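PDB 6N8B: transcription regulator AcaB from Escherichia coli, which is a plasmid-encoded transcriptional regulator with a crucial role in the conjugative transfer of IncC plasmids. Local coordinates for residues A[35-39]-A[107-113]; A[123-127]-A[162-166]; A[54-58]-A[188-193]; A[44-49]-A[169-173]. One frame throughout, in Å; residues are numbered along the deposited sequence.

Contact 1: A[35-39]-A[107-113]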
loop_
_atom_site.group_PDB
_atom_site.type_symbol
_atom_site.label_atom_id
_atom_site.label_comp_id
_atom_site.label_asym_id
_atom_site.label_seq_id
_atom_site.Cartn_x
_atom_site.Cartn_y
_atom_site.Cartn_z
ATOM N N GLN A 35 -4.659 -10.600 0.472
ATOM C CA GLN A 35 -4.653 -10.926 1.895
ATOM C C GLN A 35 -3.252 -10.806 2.476
ATOM O O GLN A 35 -3.060 -10.209 3.542
ATOM C CB GLN A 35 -5.206 -12.333 2.121
ATOM C CG GLN A 35 -6.715 -12.425 2.070
ATOM C CD GLN A 35 -7.217 -13.835 2.270
ATOM O OE1 GLN A 35 -6.439 -14.750 2.545
ATOM N NE2 GLN A 35 -8.528 -14.018 2.159
ATOM N N ARG A 36 -2.257 -11.365 1.784
ATOM C CA ARG A 36 -0.899 -11.350 2.315
ATOM C C ARG A 36 -0.341 -9.932 2.357
ATOM O O ARG A 36 0.245 -9.522 3.362
ATOM C CB ARG A 36 0.006 -12.276 1.500
ATOM C CG ARG A 36 0.012 -13.714 2.006
ATOM C CD ARG A 36 0.418 -13.766 3.495
ATOM N NE ARG A 36 1.833 -14.059 3.658
ATOM C CZ ARG A 36 2.513 -13.878 4.786
ATOM N NH1 ARG A 36 3.805 -14.183 4.838
ATOM N NH2 ARG A 36 1.913 -13.374 5.860
ATOM N N VAL A 37 -0.532 -9.163 1.282
ATOM C CA VAL A 37 -0.113 -7.760 1.273
ATOM C C VAL A 37 -0.706 -7.019 2.465
ATOM O O VAL A 37 -0.013 -6.278 3.170
ATOM C CB VAL A 37 -0.516 -7.092 -0.053
ATOM C CG1 VAL A 37 -0.377 -5.582 0.043
ATOM C CG2 VAL A 37 0.321 -7.635 -1.188
ATOM N N MET A 38 -2.001 -7.222 2.709
ATOM C CA MET A 38 -2.657 -6.564 3.834
ATOM C C MET A 38 -2.037 -6.974 5.165
ATOM O O MET A 38 -1.766 -6.124 6.019
ATOM C CB MET A 38 -4.155 -6.880 3.804
ATOM C CG MET A 38 -4.906 -6.642 5.106
ATOM S SD MET A 38 -5.029 -4.925 5.627
ATOM C CE MET A 38 -6.206 -4.257 4.480
ATOM N N GLU A 39 -1.763 -8.263 5.344
ATOM C CA GLU A 39 -1.336 -8.734 6.657
ATOM C C GLU A 39 0.091 -8.323 6.995
ATOM O O GLU A 39 0.394 -8.095 8.172
ATOM C CB GLU A 39 -1.510 -10.246 6.757
ATOM C CG GLU A 39 -2.966 -10.639 6.902
ATOM C CD GLU A 39 -3.210 -12.096 6.622
ATOM O OE1 GLU A 39 -2.223 -12.833 6.412
ATOM O OE2 GLU A 39 -4.390 -12.504 6.608
ATOM N N ASN A 107 -11.577 -19.068 0.857
ATOM C CA ASN A 107 -11.391 -18.486 2.187
ATOM C C ASN A 107 -11.103 -16.998 2.073
ATOM O O ASN A 107 -9.945 -16.565 2.130
ATOM C CB ASN A 107 -10.269 -19.195 2.949
ATOM C CG ASN A 107 -10.132 -18.703 4.386
ATOM O OD1 ASN A 107 -11.047 -18.858 5.196
ATOM N ND2 ASN A 107 -8.983 -18.113 4.708
ATOM N N PRO A 108 -12.130 -16.175 1.903
ATOM C CA PRO A 108 -11.936 -14.731 2.042
ATOM C C PRO A 108 -11.853 -14.373 3.518
ATOM O O PRO A 108 -12.384 -15.072 4.383
ATOM C CB PRO A 108 -13.183 -14.120 1.388
ATOM C CG PRO A 108 -13.945 -15.281 0.777
ATOM C CD PRO A 108 -13.517 -16.502 1.534
ATOM N N ASN A 109 -11.195 -13.254 3.796
ATOM C CA ASN A 109 -11.073 -12.765 5.161
ATOM C C ASN A 109 -11.566 -11.329 5.258
ATOM O O ASN A 109 -11.526 -10.570 4.287
ATOM C CB ASN A 109 -9.619 -12.855 5.671
ATOM C CG ASN A 109 -9.120 -14.290 5.781
ATOM O OD1 ASN A 109 -9.896 -15.241 5.671
ATOM N ND2 ASN A 109 -7.819 -14.450 6.009
ATOM N N GLU A 110 -12.021 -10.968 6.451
ATOM C CA GLU A 110 -12.474 -9.620 6.758
ATOM C C GLU A 110 -11.518 -9.006 7.769
ATOM O O GLU A 110 -11.218 -9.621 8.796
ATOM C CB GLU A 110 -13.899 -9.638 7.315
ATOM C CG GLU A 110 -14.962 -9.926 6.272
ATOM C CD GLU A 110 -16.352 -9.973 6.865
ATOM O OE1 GLU A 110 -17.330 -9.784 6.112
ATOM O OE2 GLU A 110 -16.464 -10.216 8.085
ATOM N N TYR A 111 -11.031 -7.808 7.470
ATOM C CA TYR A 111 -10.129 -7.090 8.359
ATOM C C TYR A 111 -10.808 -5.829 8.870
ATOM O O TYR A 111 -11.328 -5.033 8.081
ATOM C CB TYR A 111 -8.822 -6.722 7.650
ATOM C CG TYR A 111 -8.060 -7.895 7.074
ATOM C CD1 TYR A 111 -8.304 -8.342 5.780
ATOM C CD2 TYR A 111 -7.088 -8.546 7.820
ATOM C CE1 TYR A 111 -7.602 -9.411 5.251
ATOM C CE2 TYR A 111 -6.384 -9.612 7.299
ATOM C CZ TYR A 111 -6.644 -10.042 6.015
ATOM O OH TYR A 111 -5.947 -11.104 5.491
ATOM N N THR A 112 -10.802 -5.653 10.188
ATOM C CA THR A 112 -11.247 -4.412 10.803
ATOM C C THR A 112 -10.081 -3.432 10.794
ATOM O O THR A 112 -9.063 -3.663 11.456
ATOM C CB THR A 112 -11.741 -4.648 12.230
ATOM O OG1 THR A 112 -12.859 -5.543 12.212
ATOM C CG2 THR A 112 -12.159 -3.340 12.869
ATOM N N ILE A 113 -10.227 -2.344 10.046
ATOM C CA ILE A 113 -9.171 -1.355 9.890
ATOM C C ILE A 113 -9.714 -0.006 10.331
ATOM O O ILE A 113 -10.901 0.290 10.145
ATOM C CB ILE A 113 -8.644 -1.282 8.441
ATOM C CG1 ILE A 113 -9.699 -0.696 7.502
ATOM C CG2 ILE A 113 -8.233 -2.664 7.959
ATOM C CD1 ILE A 113 -9.245 -0.600 6.064
#
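Q35 lies nearest N109 and M38 nearest Y111 where helix 35-39 runs alongside strand 109-113, their axes 10.7 Å apart and 24° from parallel. M38 and Y111 carry the apolar part. CG of M38 stands almost exactly over the ring, 3.7 Å from its centroid and 3° off the normal, a CH-pi contact. The M38 chain then bends twice, at chi2 and chi3, which keeps SD above the same face, 4.8 Å from the centroid, as a distant Met-aromatic contact. Beyond it, M38 CE ends 4.3 Å from I113 CG2. At the ring's edge, the Y111 hydroxyl gives a hydrogen bond to E39 OE2; its modelled length is doubtfully short. The carboxylate is steeply turned to the ring plane. At the other end, Q35 stretches straight beyond CG, and NE2 donates to N107 O at 2.9 Å (164° at the hydrogen), in the carbonyl plane and on a lone pair. Q35 NE2 also bonds V29 O, so one amide ties the end of strand 23-29 to the residues just ahead of strand 109-115. M38 likewise touches L27 and I127. The arrangement is that of an antiparallel two-stranded beta ribbon, 23-29 with 109-115, laid over a helical bundle.

Contact 2: A[123-127]-A[162-166]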
loop_
_atom_site.group_PDB
_atom_site.type_symbol
_atom_site.label_atom_id
_atom_site.label_comp_id
_atom_site.label_asym_id
_atom_site.label_seq_id
_atom_site.Cartn_x
_atom_site.Cartn_y
_atom_site.Cartn_z
ATOM N N PHE A 123 -4.076 3.734 0.605
ATOM C CA PHE A 123 -3.346 2.471 0.644
ATOM C C PHE A 123 -4.298 1.298 0.824
ATOM O O PHE A 123 -4.168 0.275 0.143
ATOM C CB PHE A 123 -2.303 2.486 1.759
ATOM C CG PHE A 123 -1.387 1.299 1.732
ATOM C CD1 PHE A 123 -0.275 1.285 0.910
ATOM C CD2 PHE A 123 -1.644 0.190 2.521
ATOM C CE1 PHE A 123 0.568 0.191 0.878
ATOM C CE2 PHE A 123 -0.805 -0.907 2.494
ATOM C CZ PHE A 123 0.303 -0.906 1.672
ATOM N N ALA A 124 -5.261 1.432 1.738
ATOM C CA ALA A 124 -6.283 0.403 1.885
ATOM C C ALA A 124 -7.110 0.268 0.620
ATOM O O ALA A 124 -7.578 -0.829 0.297
ATOM C CB ALA A 124 -7.182 0.714 3.080
ATOM N N HIS A 125 -7.295 1.361 -0.117
ATOM C CA HIS A 125 -8.032 1.237 -1.363
ATOM C C HIS A 125 -7.166 0.639 -2.462
ATOM O O HIS A 125 -7.691 -0.026 -3.357
ATOM C CB HIS A 125 -8.576 2.601 -1.793
ATOM C CG HIS A 125 -9.618 2.519 -2.864
ATOM N ND1 HIS A 125 -10.901 2.078 -2.620
ATOM C CD2 HIS A 125 -9.562 2.802 -4.186
ATOM C CE1 HIS A 125 -11.594 2.102 -3.745
ATOM N NE2 HIS A 125 -10.805 2.537 -4.711
ATOM N N LEU A 126 -5.843 0.805 -2.375
ATOM C CA LEU A 126 -4.939 0.110 -3.291
ATOM C C LEU A 126 -5.025 -1.401 -3.118
ATOM O O LEU A 126 -4.963 -2.150 -4.100
ATOM C CB LEU A 126 -3.502 0.587 -3.087
ATOM C CG LEU A 126 -3.214 1.987 -3.624
ATOM C CD1 LEU A 126 -1.744 2.313 -3.503
ATOM C CD2 LEU A 126 -3.664 2.075 -5.063
ATOM N N ILE A 127 -5.140 -1.868 -1.874
ATOM C CA ILE A 127 -5.229 -3.302 -1.629
ATOM C C ILE A 127 -6.500 -3.865 -2.251
ATOM O O ILE A 127 -6.510 -4.984 -2.778
ATOM C CB ILE A 127 -5.156 -3.581 -0.117
ATOM C CG1 ILE A 127 -3.840 -3.042 0.446
ATOM C CG2 ILE A 127 -5.318 -5.070 0.169
ATOM C CD1 ILE A 127 -3.463 -3.621 1.783
ATOM N N LEU A 162 3.070 -3.363 -4.408
ATOM C CA LEU A 162 2.596 -2.678 -3.213
ATOM C C LEU A 162 3.553 -2.855 -2.044
ATOM O O LEU A 162 3.630 -1.975 -1.181
ATOM C CB LEU A 162 1.202 -3.160 -2.822
ATOM C CG LEU A 162 0.057 -2.604 -3.669
ATOM C CD1 LEU A 162 -0.317 -3.557 -4.793
ATOM C CD2 LEU A 162 -1.139 -2.279 -2.789
ATOM N N ILE A 163 4.273 -3.977 -1.988
ATOM C CA ILE A 163 5.227 -4.183 -0.900
ATOM C C ILE A 163 6.335 -3.133 -0.946
ATOM O O ILE A 163 6.690 -2.546 0.083
ATOM C CB ILE A 163 5.795 -5.612 -0.941
ATOM C CG1 ILE A 163 4.734 -6.627 -0.499
ATOM C CG2 ILE A 163 7.007 -5.717 -0.042
ATOM C CD1 ILE A 163 4.279 -6.466 0.951
ATOM N N LYS A 164 6.905 -2.877 -2.130
ATOM C CA LYS A 164 7.884 -1.791 -2.211
ATOM C C LYS A 164 7.240 -0.420 -2.022
ATOM O O LYS A 164 7.898 0.497 -1.517
ATOM C CB LYS A 164 8.723 -1.871 -3.493
ATOM C CG LYS A 164 8.022 -2.150 -4.785
ATOM C CD LYS A 164 8.747 -1.452 -5.921
ATOM C CE LYS A 164 9.873 -2.321 -6.477
ATOM N NZ LYS A 164 9.451 -3.586 -7.154
ATOM N N LEU A 165 5.976 -0.245 -2.416
ATOM C CA LEU A 165 5.287 0.994 -2.062
ATOM C C LEU A 165 5.214 1.152 -0.549
ATOM O O LEU A 165 5.519 2.221 -0.008
ATOM C CB LEU A 165 3.885 1.018 -2.662
ATOM C CG LEU A 165 3.103 2.267 -2.249
ATOM C CD1 LEU A 165 3.851 3.533 -2.645
ATOM C CD2 LEU A 165 1.713 2.246 -2.837
ATOM N N ALA A 166 4.815 0.085 0.150
ATOM C CA ALA A 166 4.895 0.065 1.606
ATOM C C ALA A 166 6.294 0.429 2.085
ATOM O O ALA A 166 6.469 1.346 2.895
ATOM C CB ALA A 166 4.498 -1.317 2.126
#
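L126 faces L162 and L165 across two helices that run antiparallel, at 167°, with their axes 11.8 Å apart. Its side chain can be followed outward. CB lies 3.7 Å from CD2 of L162, which reaches across to the base of the L126 side chain and also comes near the backbone N and CG1 of I127. With CG beside the backbone N (chi1 -73°) and chi2 at -174°, CD1 is carried on across the gap and meets CD2 of L165 at 3.5 Å, the two leucines crossing at about a right angle. The other methyl, CD2, turns from this pair; L126 also touches S80 and L83 of helix 62-96. Four long helices, 32-59, 62-96, 118-142 and 148-182, form a bundle here, and the centre of this contact lies about 1 Å from the centre of the chain. All six touching residues are buried, and apolar packing joins the two segments. The wide axis spacing is consistent with helices facing each other across the bundle core: 62-96 flanks the leucines on L126 and L165, while 32-59 reaches F123 through S41 and A166 through V45. F123 fills the part of the interface nearer 32-59. Its ring presents an edge to L165, CD1 lying 4.3 Å from CD2 of that leucine. CZ approaches A166 CB at 4.2 Å. L162 O also lies near the ring's plane at this rim, but it is engaged within its own helix, accepting the backbone N-H of A166.

Contact 3: A[54-58]-A[188-193]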
loop_
_atom_site.group_PDB
_atom_site.type_symbol
_atom_site.label_atom_id
_atom_site.label_comp_id
_atom_site.label_asym_id
_atom_site.label_seq_id
_atom_site.Cartn_x
_atom_site.Cartn_y
_atom_site.Cartn_z
ATOM N N VAL A 54 2.927 13.481 11.945
ATOM C CA VAL A 54 3.271 14.205 13.165
ATOM C C VAL A 54 4.736 14.639 13.158
ATOM O O VAL A 54 5.069 15.699 13.700
ATOM C CB VAL A 54 2.926 13.389 14.427
ATOM C CG1 VAL A 54 1.608 12.655 14.241
ATOM C CG2 VAL A 54 4.032 12.434 14.794
ATOM N N ILE A 55 5.625 13.843 12.553
ATOM C CA ILE A 55 7.019 14.252 12.414
ATOM C C ILE A 55 7.102 15.523 11.579
ATOM O O ILE A 55 8.008 16.343 11.769
ATOM C CB ILE A 55 7.860 13.102 11.823
ATOM C CG1 ILE A 55 7.975 11.964 12.841
ATOM C CG2 ILE A 55 9.250 13.578 11.426
ATOM C CD1 ILE A 55 8.575 10.696 12.280
ATOM N N LEU A 56 6.121 15.748 10.700
ATOM C CA LEU A 56 6.143 16.919 9.829
ATOM C C LEU A 56 5.751 18.194 10.566
ATOM O O LEU A 56 6.399 19.231 10.396
ATOM C CB LEU A 56 5.215 16.704 8.632
ATOM C CG LEU A 56 5.639 15.671 7.597
ATOM C CD1 LEU A 56 4.595 15.579 6.504
ATOM C CD2 LEU A 56 6.976 16.133 7.044
ATOM N N ARG A 57 4.702 18.150 11.385
ATOM C CA ARG A 57 4.333 19.347 12.132
ATOM C C ARG A 57 5.367 19.673 13.199
ATOM O O ARG A 57 5.505 20.838 13.592
ATOM C CB ARG A 57 2.946 19.188 12.759
ATOM C CG ARG A 57 2.007 18.287 11.997
ATOM C CD ARG A 57 1.791 18.799 10.568
ATOM N NE ARG A 57 1.251 17.748 9.729
ATOM C CZ ARG A 57 0.252 17.918 8.870
ATOM N NH1 ARG A 57 -0.322 19.105 8.737
ATOM N NH2 ARG A 57 -0.171 16.890 8.130
ATOM N N ILE A 58 6.115 18.671 13.656
ATOM C CA ILE A 58 7.256 18.947 14.512
ATOM C C ILE A 58 8.366 19.605 13.700
ATOM O O ILE A 58 9.057 20.510 14.186
ATOM C CB ILE A 58 7.716 17.649 15.198
ATOM C CG1 ILE A 58 6.694 17.241 16.261
ATOM C CG2 ILE A 58 9.080 17.835 15.833
ATOM C CD1 ILE A 58 6.831 15.812 16.727
ATOM N N GLU A 188 11.937 15.313 20.454
ATOM C CA GLU A 188 10.530 15.689 20.368
ATOM C C GLU A 188 9.693 14.639 19.650
ATOM O O GLU A 188 8.500 14.498 19.945
ATOM C CB GLU A 188 10.407 17.039 19.665
ATOM C CG GLU A 188 9.072 17.724 19.846
ATOM C CD GLU A 188 9.120 19.182 19.442
ATOM O OE1 GLU A 188 10.225 19.681 19.141
ATOM O OE2 GLU A 188 8.049 19.827 19.420
ATOM N N VAL A 189 10.290 13.874 18.736
ATOM C CA VAL A 189 9.522 12.869 18.010
ATOM C C VAL A 189 9.666 11.493 18.648
ATOM O O VAL A 189 8.829 10.613 18.405
ATOM C CB VAL A 189 9.914 12.815 16.521
ATOM C CG1 VAL A 189 9.950 14.211 15.932
ATOM C CG2 VAL A 189 11.246 12.120 16.336
ATOM N N ALA A 190 10.695 11.285 19.468
ATOM C CA ALA A 190 10.769 10.088 20.290
ATOM C C ALA A 190 9.712 10.074 21.385
ATOM O O ALA A 190 9.534 9.044 22.045
ATOM C CB ALA A 190 12.167 9.956 20.896
ATOM N N GLU A 191 9.007 11.185 21.592
ATOM C CA GLU A 191 7.913 11.230 22.546
ATOM C C GLU A 191 6.567 11.456 21.885
ATOM O O GLU A 191 5.536 11.174 22.505
ATOM C CB GLU A 191 8.124 12.356 23.569
ATOM C CG GLU A 191 9.002 12.024 24.758
ATOM C CD GLU A 191 9.298 13.259 25.596
ATOM O OE1 GLU A 191 8.419 14.144 25.618
ATOM O OE2 GLU A 191 10.380 13.352 26.216
ATOM N N ALA A 192 6.547 11.922 20.641
ATOM C CA ALA A 192 5.304 12.041 19.900
ATOM C C ALA A 192 5.037 10.849 18.999
ATOM O O ALA A 192 3.875 10.473 18.817
ATOM C CB ALA A 192 5.315 13.317 19.055
ATOM N N ALA A 193 6.081 10.240 18.446
ATOM C CA ALA A 193 5.905 9.106 17.555
ATOM C C ALA A 193 7.164 8.252 17.500
ATOM O O ALA A 193 8.020 8.476 16.637
ATOM C CB ALA A 193 5.537 9.571 16.146
#
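I58 and V54 of helix 32-59 press against V189 and A192 of helix 186-192 and against A193 just beyond it. CD1 of I58 carries most of the close packing: it lies 3.6 Å from V189 CG1 and 3.7 Å from A192 CB, while I58 CG2 touches the same V189 methyl. The nearly extended I58 chain (chi2 164°) carries CD1 to that spot. One turn back, V54 CG2 meets A193 CB at 3.5 Å. Between them I55 is more distant, its CG1 4.2 Å from V189 CB. The short helix 186-192 here folds back over the C-terminal part of helix 32-59, the two axes 10.2 Å apart and inclined at 146°, so that it packs on the far end of the helical bundle. Helix 148-182 backs the inner side, where I55 touches A176 and R177, and A193 also touches R177; V189, I55 and A193 are buried. The outer side is looser and more polar. A192, like E188, lies at the solvent edge. The extended chain of E188 runs alongside I58, pointing the other way, with CD 3.9 Å from I58 CG2. This is contact through the aliphatic stem and the carboxyl carbon, and no hydrogen bond crosses between the segments.

Contact 4: A[44-49]-A[169-173]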
loop_
_atom_site.group_PDB
_atom_site.type_symbol
_atom_site.label_atom_id
_atom_site.label_comp_id
_atom_site.label_asym_id
_atom_site.label_seq_id
_atom_site.Cartn_x
_atom_site.Cartn_y
_atom_site.Cartn_z
ATOM N N ARG A 44 1.806 -1.655 9.595
ATOM C CA ARG A 44 3.073 -0.934 9.567
ATOM C C ARG A 44 2.948 0.360 8.771
ATOM O O ARG A 44 3.423 1.416 9.206
ATOM C CB ARG A 44 4.169 -1.821 8.985
ATOM C CG ARG A 44 5.535 -1.166 8.967
ATOM C CD ARG A 44 5.995 -0.789 10.360
ATOM N NE ARG A 44 7.181 0.061 10.329
ATOM C CZ ARG A 44 7.144 1.389 10.317
ATOM N NH1 ARG A 44 5.979 2.022 10.332
ATOM N NH2 ARG A 44 8.272 2.086 10.287
ATOM N N VAL A 45 2.315 0.295 7.596
ATOM C CA VAL A 45 2.119 1.487 6.776
ATOM C C VAL A 45 1.150 2.453 7.444
ATOM O O VAL A 45 1.341 3.673 7.397
ATOM C CB VAL A 45 1.638 1.085 5.370
ATOM C CG1 VAL A 45 1.235 2.304 4.565
ATOM C CG2 VAL A 45 2.734 0.352 4.647
ATOM N N SER A 46 0.120 1.925 8.110
ATOM C CA SER A 46 -0.820 2.786 8.821
ATOM C C SER A 46 -0.110 3.575 9.909
ATOM O O SER A 46 -0.355 4.774 10.084
ATOM C CB SER A 46 -1.955 1.950 9.416
ATOM O OG SER A 46 -3.018 2.770 9.870
ATOM N N ASN A 47 0.772 2.910 10.652
ATOM C CA ASN A 47 1.580 3.567 11.662
ATOM C C ASN A 47 2.647 4.456 11.025
ATOM O O ASN A 47 2.990 5.498 11.594
ATOM C CB ASN A 47 2.159 2.460 12.554
ATOM C CG ASN A 47 3.266 2.920 13.476
ATOM O OD1 ASN A 47 3.508 4.102 13.678
ATOM N ND2 ASN A 47 3.942 1.952 14.060
ATOM N N SER A 48 3.080 4.143 9.803
ATOM C CA SER A 48 4.114 4.946 9.161
ATOM C C SER A 48 3.558 6.282 8.693
ATOM O O SER A 48 4.169 7.329 8.926
ATOM C CB SER A 48 4.732 4.187 7.987
ATOM O OG SER A 48 5.795 4.932 7.414
ATOM N N LEU A 49 2.395 6.269 8.033
ATOM C CA LEU A 49 1.782 7.526 7.617
ATOM C C LEU A 49 1.370 8.371 8.815
ATOM O O LEU A 49 1.410 9.604 8.744
ATOM C CB LEU A 49 0.574 7.254 6.720
ATOM C CG LEU A 49 0.861 6.554 5.388
ATOM C CD1 LEU A 49 -0.423 6.027 4.763
ATOM C CD2 LEU A 49 1.584 7.488 4.426
ATOM N N ILE A 169 7.112 4.270 1.547
ATOM C CA ILE A 169 6.452 5.072 2.573
ATOM C C ILE A 169 7.273 5.052 3.854
ATOM O O ILE A 169 7.636 6.101 4.402
ATOM C CB ILE A 169 5.025 4.550 2.807
ATOM C CG1 ILE A 169 4.135 4.902 1.612
ATOM C CG2 ILE A 169 4.460 5.100 4.108
ATOM C CD1 ILE A 169 2.766 4.274 1.666
ATOM N N ILE A 170 7.590 3.849 4.341
ATOM C CA ILE A 170 8.391 3.728 5.556
ATOM C C ILE A 170 9.763 4.355 5.354
ATOM O O ILE A 170 10.266 5.068 6.228
ATOM C CB ILE A 170 8.487 2.250 5.977
ATOM C CG1 ILE A 170 7.142 1.790 6.543
ATOM C CG2 ILE A 170 9.602 2.046 6.993
ATOM C CD1 ILE A 170 6.689 0.453 6.025
ATOM N N GLY A 171 10.367 4.142 4.183
ATOM C CA GLY A 171 11.626 4.806 3.885
ATOM C C GLY A 171 11.507 6.318 3.928
ATOM O O GLY A 171 12.362 7.003 4.498
ATOM N N ILE A 172 10.437 6.857 3.336
ATOM C CA ILE A 172 10.152 8.284 3.453
ATOM C C ILE A 172 10.010 8.675 4.918
ATOM O O ILE A 172 10.472 9.744 5.338
ATOM C CB ILE A 172 8.893 8.646 2.643
ATOM C CG1 ILE A 172 9.187 8.565 1.143
ATOM C CG2 ILE A 172 8.390 10.027 3.024
ATOM C CD1 ILE A 172 7.968 8.750 0.263
ATOM N N GLU A 173 9.397 7.805 5.725
ATOM C CA GLU A 173 9.238 8.123 7.138
ATOM C C GLU A 173 10.584 8.135 7.845
ATOM O O GLU A 173 10.832 8.989 8.701
ATOM C CB GLU A 173 8.289 7.124 7.807
ATOM C CG GLU A 173 8.309 7.163 9.336
ATOM C CD GLU A 173 8.001 5.817 9.965
ATOM O OE1 GLU A 173 7.784 4.842 9.215
ATOM O OE2 GLU A 173 7.985 5.730 11.211
#
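Two members of the helical bundle that run in the same general direction, 32-59 and 148-182, meet here in a buried interface where a small polar network is set among aliphatic side chains. The segment axes lie 9.3 Å apart at 34°, and S48 approaches I170 to a CA-CA distance of 5.7 Å, the small serine letting the backbones come close. E173 is the acceptor on which the network turns. R44 NH2 reaches E173 OE1 at 3.0 Å in a salt bridge, on the syn side but tilted somewhat out of the carboxylate plane, with a hydrogen angle of 148°; guanidinium and carboxylate planes stand nearly perpendicular. S48 OG donates to the same oxygen at 2.7 Å from above the carboxylate plane, so the two donors grip OE1 from opposite faces. The serine gets there with OG pointing anti to its own nitrogen (chi1 -176°). The second oxygen, OE2, is engaged by R177 in a further salt bridge, and R44 NE bonds T198 OG1. With two arginines at hand, E173 is probably held in its charged form. Aliphatic packing surrounds this group. I170 lies against one face of the R44 guanidinium, with CG1 3.8 Å above its centre, while its CD1 meets the R44 stem at CG, 3.6 Å away. Helix 201-211 lies against I170 too, through I203 and A207. Toward helix 118-142, V45 and L49 take over, resting on F123 and V120 respectively. Both also touch I169 on different branches: V45 CG1 meets CD1, and L49 CD2 lies 3.8 Å from CG2.

In the fold
Helix 32-59 takes part in contacts 1, 4 and 3, met in that order along its length; contact 1 lies about 30 Å from contact 3 between centres. Contacts 2 and 4 share helix 148-182. Contact 2, at the middle of the chain, touches contact 1 through I127 against M38 and V37, and contact 4 through A166 and F123 against V45, so these three form one continuous packed region. Contact 3 does not touch the others; its nearest atoms are about 5 Å from contact 4, with 14 Å between centres. Contacts 1, 3 and 4 interlace along the chain, and contact 2 falls within the spans of 3 and 4. Long-range packing thus ties the ribbon and short helix 186-192 to one elongated bundle.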